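Local coordinates for 6-phosphogluconate dehydrogenase (Decarboxylating) (PDB 4E21), which probably catalyses the NADP-dependent oxidative decarboxylation of 6-phosphogluconate in the pentose phosphate pathway, at residues 26-31 with 83-88; 47-52 with 73-78. All coordinates share one frame; numbering follows the deposited sequence.

How the contacts relate
Strand 24-28 opens the chain and leads through the turn at Gly29 into helix 32-43. Strand 47-51 then runs parallel beside strand 24-28, at one edge of the sheet within this chain. The chain continues through helix 55-63 and helix 72-78. Contact 2 closes the smaller loop here, where 73-78 packs on 47-52. Strand 84-87 follows and pairs with the other side of strand 24-28, which is contact 1. Contact 2 is therefore nested inside the loop closed by contact 1. Segment 26-31 joins the two: Met27 N bonds to Val49 O, and Leu30 N to Asp52 OD2. Phe75 of contact 2 also touches Ile28 and Val85 of contact 1.

Contact 1. Residues 26-31 with 83-88; sequences GMIGLG and RVVWLM
Met27 and Trp86 are paired neighbours on two parallel strands and lie on the same face of the sheet. Both are reached by helix 32-43, through Val38 and Met37. Met27 is a selenomethionine. Its CG stands opposite the backbone N (chi1 174°), and the bend at chi2 (69°) brings Met27 SE beside the indole, 3.6 Å from Trp86 CD1. The pair is an oblique Met-aromatic contact, neither squarely over the ring nor at its edge. Met88, also a selenomethionine, brings its SE in line with the plane of the same indole, at its edge. Ile28 and Leu87 occupy the other face. They run alongside with their ends in the same direction, Ile28 CD1 3.9 Å from Leu87 CD2. Met101 of helix 94-101 touches both. Four backbone bonds join the strands. Gly26 N donates to Val84 O at 2.9 Å, and Trp86 N to Gly26 O at 2.8 Å. Ile28 N reaches Trp86 O, and Met88 N reaches Ile28 O. Strand 24-28 runs into a glycine turn with Gly29 and Gly31, which fits the GxGxxG pattern of a Rossmann-type dinucleotide fold. There a water donates to Met88 O at 3.0 Å and bonds weakly to Gly29 O and Gly31 N. The four bonds pair backbone N-H and C=O groups of a largely buried contact, and the side chains on both faces are mainly apolar.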
loop_
_atom_site.group_PDB
_atom_site.type_symbol
_atom_site.label_atom_id
_atom_site.label_comp_id
_atom_site.label_asym_id
_atom_site.label_seq_id
_atom_site.Cartn_x
_atom_site.Cartn_y
_atom_site.Cartn_z
ATOM N N GLY B 26 -37.650 25.511 1.285
ATOM C CA GLY B 26 -38.083 24.559 2.282
ATOM C C GLY B 26 -36.901 23.666 2.598
ATOM O O GLY B 26 -36.131 23.314 1.703
HETATM N N MSE B 27 -36.754 23.297 3.866
HETATM C CA MSE B 27 -35.656 22.445 4.299
HETATM C C MSE B 27 -36.242 21.276 5.054
HETATM O O MSE B 27 -36.987 21.469 6.017
HETATM C CB MSE B 27 -34.729 23.235 5.213
HETATM C CG MSE B 27 -33.603 22.444 5.870
HETATM SE SE MSE B 27 -32.235 21.859 4.612
HETATM C CE MSE B 27 -32.652 20.008 4.736
ATOM N N ILE B 28 -35.931 20.061 4.619
ATOM C CA ILE B 28 -36.361 18.883 5.363
ATOM C C ILE B 28 -35.144 18.192 5.936
ATOM O O ILE B 28 -34.184 17.931 5.209
ATOM C CB ILE B 28 -37.085 17.851 4.475
ATOM C CG1 ILE B 28 -38.382 18.421 3.904
ATOM C CG2 ILE B 28 -37.352 16.573 5.257
ATOM C CD1 ILE B 28 -39.082 17.454 2.935
ATOM N N GLY B 29 -35.188 17.855 7.221
ATOM C CA GLY B 29 -34.037 17.268 7.892
ATOM C C GLY B 29 -33.357 18.346 8.711
ATOM O O GLY B 29 -32.622 19.182 8.173
ATOM N N LEU B 30 -33.621 18.335 10.015
ATOM C CA LEU B 30 -33.273 19.465 10.865
ATOM C C LEU B 30 -32.246 19.062 11.907
ATOM O O LEU B 30 -32.296 19.518 13.052
ATOM C CB LEU B 30 -34.524 20.035 11.542
ATOM C CG LEU B 30 -35.633 20.576 10.644
ATOM C CD1 LEU B 30 -36.601 21.350 11.498
ATOM C CD2 LEU B 30 -35.073 21.468 9.546
ATOM N N GLY B 31 -31.335 18.182 11.505
ATOM C CA GLY B 31 -30.142 17.914 12.284
ATOM C C GLY B 31 -29.192 19.098 12.203
ATOM O O GLY B 31 -29.514 20.153 11.631
ATOM N N ARG B 83 -41.533 25.455 -6.307
ATOM C CA ARG B 83 -40.919 25.287 -5.004
ATOM C C ARG B 83 -39.437 25.013 -5.117
ATOM O O ARG B 83 -38.977 24.513 -6.140
ATOM C CB ARG B 83 -41.569 24.132 -4.272
ATOM C CG ARG B 83 -43.016 24.333 -4.032
ATOM C CD ARG B 83 -43.557 23.135 -3.316
ATOM N NE ARG B 83 -44.956 23.294 -2.967
ATOM C CZ ARG B 83 -45.969 22.832 -3.696
ATOM N NH1 ARG B 83 -45.742 22.194 -4.832
ATOM N NH2 ARG B 83 -47.210 23.008 -3.274
ATOM N N VAL B 84 -38.702 25.363 -4.060
ATOM C CA VAL B 84 -37.325 24.913 -3.867
ATOM C C VAL B 84 -37.217 24.105 -2.570
ATOM O O VAL B 84 -37.330 24.663 -1.472
ATOM C CB VAL B 84 -36.350 26.078 -3.818
ATOM C CG1 VAL B 84 -34.959 25.593 -3.303
ATOM C CG2 VAL B 84 -36.228 26.679 -5.189
ATOM N N VAL B 85 -37.011 22.794 -2.697
ATOM C CA VAL B 85 -36.964 21.914 -1.526
ATOM C C VAL B 85 -35.582 21.284 -1.304
ATOM O O VAL B 85 -35.098 20.542 -2.150
ATOM C CB VAL B 85 -38.012 20.782 -1.616
ATOM C CG1 VAL B 85 -37.999 19.921 -0.328
ATOM C CG2 VAL B 85 -39.402 21.353 -1.906
ATOM N N TRP B 86 -34.969 21.566 -0.158
ATOM C CA TRP B 86 -33.651 21.028 0.184
ATOM C C TRP B 86 -33.767 19.863 1.172
ATOM O O TRP B 86 -34.444 19.986 2.200
ATOM C CB TRP B 86 -32.791 22.137 0.776
ATOM C CG TRP B 86 -31.318 21.858 0.793
ATOM C CD1 TRP B 86 -30.666 20.918 1.548
ATOM C CD2 TRP B 86 -30.301 22.551 0.052
ATOM N NE1 TRP B 86 -29.314 20.984 1.318
ATOM C CE2 TRP B 86 -29.063 21.970 0.400
ATOM C CE3 TRP B 86 -30.320 23.592 -0.886
ATOM C CZ2 TRP B 86 -27.859 22.396 -0.154
ATOM C CZ3 TRP B 86 -29.129 24.021 -1.425
ATOM C CH2 TRP B 86 -27.912 23.423 -1.060
ATOM N N LEU B 87 -33.143 18.727 0.849
ATOM C CA LEU B 87 -33.114 17.574 1.756
ATOM C C LEU B 87 -31.754 17.468 2.453
ATOM O O LEU B 87 -30.717 17.509 1.797
ATOM C CB LEU B 87 -33.420 16.259 1.024
ATOM C CG LEU B 87 -34.679 16.140 0.146
ATOM C CD1 LEU B 87 -34.736 14.789 -0.544
ATOM C CD2 LEU B 87 -35.957 16.340 0.955
HETATM N N MSE B 88 -31.775 17.358 3.780
HETATM C CA MSE B 88 -30.599 17.027 4.586
HETATM C C MSE B 88 -30.983 15.874 5.508
HETATM O O MSE B 88 -30.855 15.973 6.731
HETATM C CB MSE B 88 -30.113 18.208 5.436
HETATM C CG MSE B 88 -29.259 19.242 4.719
HETATM SE SE MSE B 88 -27.911 18.479 3.515
HETATM C CE MSE B 88 -26.480 19.725 3.777
HETATM O O HOH W 1 -29.776 17.603 9.054
#

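Contact 2. Residues 47-52 with 73-78; sequences ECVVYD and EEFCAK
Phe75 has chi1 near trans (179°), which swings its ring out from helix 72-78 toward strand 47-51. In Val49, CG1 lies across from the backbone N (chi1 170°), and this methyl meets the ring at Phe75 CD1, 3.9 Å away. Val49 and Phe75 pass alongside with their ends heading opposite ways. Val49 O lies at the ring edge, near its plane, 3.4 Å from Phe75 CE1. Tyr51 adds its CB, which sits obliquely to the ring at 3.6 Å from Phe75 CD1, while the phenol leads away from the helix. At the border, Lys78 lays CD near Val49 CG1. Its NZ bonds to Gly68 O, and a longer salt bridge of 3.4 Å runs from Lys78 NZ to Glu74 OE2, one helical turn back. Glu74 OE2 has a second cationic partner in Arg70. No hydrogen bond crosses between strand and helix; the join rests on the Phe75 ring against Val49 and Tyr51, with charged groups at one margin. The axes of 47-51 and 73-78 pass 8.9 Å apart and run nearly antiparallel, at 168°. A helix laid antiparallel over parallel strands, ahead of strand 84-87, is the layout of a Rossmann-type fold, consistent with the NAD-binding domain of this family.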
loop_
_atom_site.group_PDB
_atom_site.type_symbol
_atom_site.label_atom_id
_atom_site.label_comp_id
_atom_site.label_asym_id
_atom_site.label_seq_id
_atom_site.Cartn_x
_atom_site.Cartn_y
_atom_site.Cartn_z
ATOM N N GLU B 47 -36.172 33.127 2.813
ATOM C CA GLU B 47 -37.324 32.702 3.612
ATOM C C GLU B 47 -37.409 31.192 3.712
ATOM O O GLU B 47 -37.688 30.511 2.722
ATOM C CB GLU B 47 -38.626 33.208 2.994
ATOM C CG GLU B 47 -38.973 34.633 3.340
ATOM C CD GLU B 47 -40.356 35.037 2.832
ATOM O OE1 GLU B 47 -41.348 34.344 3.174
ATOM O OE2 GLU B 47 -40.447 36.051 2.096
ATOM N N CYS B 48 -37.218 30.661 4.910
ATOM C CA CYS B 48 -37.171 29.218 5.071
ATOM C C CYS B 48 -38.405 28.669 5.763
ATOM O O CYS B 48 -38.943 29.288 6.682
ATOM C CB CYS B 48 -35.915 28.806 5.844
ATOM S SG CYS B 48 -34.373 29.396 5.103
ATOM N N VAL B 49 -38.845 27.500 5.311
ATOM C CA VAL B 49 -39.889 26.759 5.986
ATOM C C VAL B 49 -39.239 25.426 6.215
ATOM O O VAL B 49 -38.655 24.880 5.289
ATOM C CB VAL B 49 -41.144 26.542 5.091
ATOM C CG1 VAL B 49 -42.102 25.548 5.748
ATOM C CG2 VAL B 49 -41.830 27.853 4.775
ATOM N N VAL B 50 -39.328 24.899 7.431
ATOM C CA VAL B 50 -38.627 23.666 7.750
ATOM C C VAL B 50 -39.567 22.568 8.199
ATOM O O VAL B 50 -40.723 22.816 8.543
ATOM C CB VAL B 50 -37.534 23.879 8.820
ATOM C CG1 VAL B 50 -36.732 25.110 8.481
ATOM C CG2 VAL B 50 -38.160 24.000 10.215
ATOM N N TYR B 51 -39.054 21.346 8.196
ATOM C CA TYR B 51 -39.847 20.203 8.583
ATOM C C TYR B 51 -38.954 19.008 8.928
ATOM O O TYR B 51 -37.901 18.803 8.317
ATOM C CB TYR B 51 -40.835 19.828 7.472
ATOM C CG TYR B 51 -41.566 18.548 7.785
ATOM C CD1 TYR B 51 -42.542 18.507 8.776
ATOM C CD2 TYR B 51 -41.249 17.373 7.127
ATOM C CE1 TYR B 51 -43.193 17.321 9.087
ATOM C CE2 TYR B 51 -41.897 16.194 7.417
ATOM C CZ TYR B 51 -42.866 16.167 8.399
ATOM O OH TYR B 51 -43.506 14.978 8.683
ATOM N N ASP B 52 -39.387 18.216 9.898
ATOM C CA ASP B 52 -38.663 17.019 10.279
ATOM C C ASP B 52 -39.619 16.013 10.925
ATOM O O ASP B 52 -40.487 16.387 11.719
ATOM C CB ASP B 52 -37.506 17.377 11.230
ATOM C CG ASP B 52 -36.461 16.271 11.330
ATOM O OD1 ASP B 52 -36.750 15.199 11.911
ATOM O OD2 ASP B 52 -35.333 16.482 10.838
ATOM N N GLU B 73 -47.634 17.544 4.285
ATOM C CA GLU B 73 -48.724 18.264 3.617
ATOM C C GLU B 73 -48.687 19.770 3.852
ATOM O O GLU B 73 -48.675 20.555 2.899
ATOM C CB GLU B 73 -50.088 17.691 4.010
ATOM C CG GLU B 73 -50.412 16.345 3.359
ATOM C CD GLU B 73 -49.719 15.171 4.048
ATOM O OE1 GLU B 73 -49.011 15.401 5.057
ATOM O OE2 GLU B 73 -49.887 14.018 3.579
ATOM N N GLU B 74 -48.669 20.177 5.120
ATOM C CA GLU B 74 -48.551 21.597 5.446
ATOM C C GLU B 74 -47.256 22.192 4.881
ATOM O O GLU B 74 -47.221 23.347 4.434
ATOM C CB GLU B 74 -48.594 21.824 6.957
ATOM C CG GLU B 74 -48.683 23.305 7.293
ATOM C CD GLU B 74 -48.332 23.621 8.728
ATOM O OE1 GLU B 74 -48.262 22.676 9.543
ATOM O OE2 GLU B 74 -48.116 24.821 9.032
ATOM N N PHE B 75 -46.189 21.403 4.922
ATOM C CA PHE B 75 -44.920 21.828 4.365
ATOM C C PHE B 75 -45.092 22.218 2.894
ATOM O O PHE B 75 -44.805 23.344 2.506
ATOM C CB PHE B 75 -43.883 20.713 4.519
ATOM C CG PHE B 75 -42.544 21.042 3.944
ATOM C CD1 PHE B 75 -41.659 21.873 4.633
ATOM C CD2 PHE B 75 -42.149 20.509 2.726
ATOM C CE1 PHE B 75 -40.395 22.178 4.118
ATOM C CE2 PHE B 75 -40.884 20.799 2.197
ATOM C CZ PHE B 75 -40.003 21.644 2.896
ATOM N N CYS B 76 -45.564 21.297 2.067
ATOM C CA CYS B 76 -45.732 21.610 0.646
ATOM C C CYS B 76 -46.744 22.729 0.421
ATOM O O CYS B 76 -46.568 23.593 -0.463
ATOM C CB CYS B 76 -46.130 20.369 -0.130
ATOM S SG CYS B 76 -44.808 19.176 -0.142
ATOM N N ALA B 77 -47.790 22.711 1.243
ATOM C CA ALA B 77 -48.820 23.734 1.203
ATOM C C ALA B 77 -48.226 25.133 1.389
ATOM O O ALA B 77 -48.645 26.086 0.713
ATOM C CB ALA B 77 -49.855 23.458 2.273
ATOM N N LYS B 78 -47.249 25.238 2.297
ATOM C CA LYS B 78 -46.679 26.519 2.689
ATOM C C LYS B 78 -45.659 27.040 1.685
ATOM O O LYS B 78 -45.278 28.216 1.732
ATOM C CB LYS B 78 -46.012 26.395 4.053
ATOM C CG LYS B 78 -46.956 26.378 5.227
ATOM C CD LYS B 78 -46.181 26.546 6.516
ATOM C CE LYS B 78 -47.039 27.143 7.626
ATOM N NZ LYS B 78 -46.175 27.563 8.773
#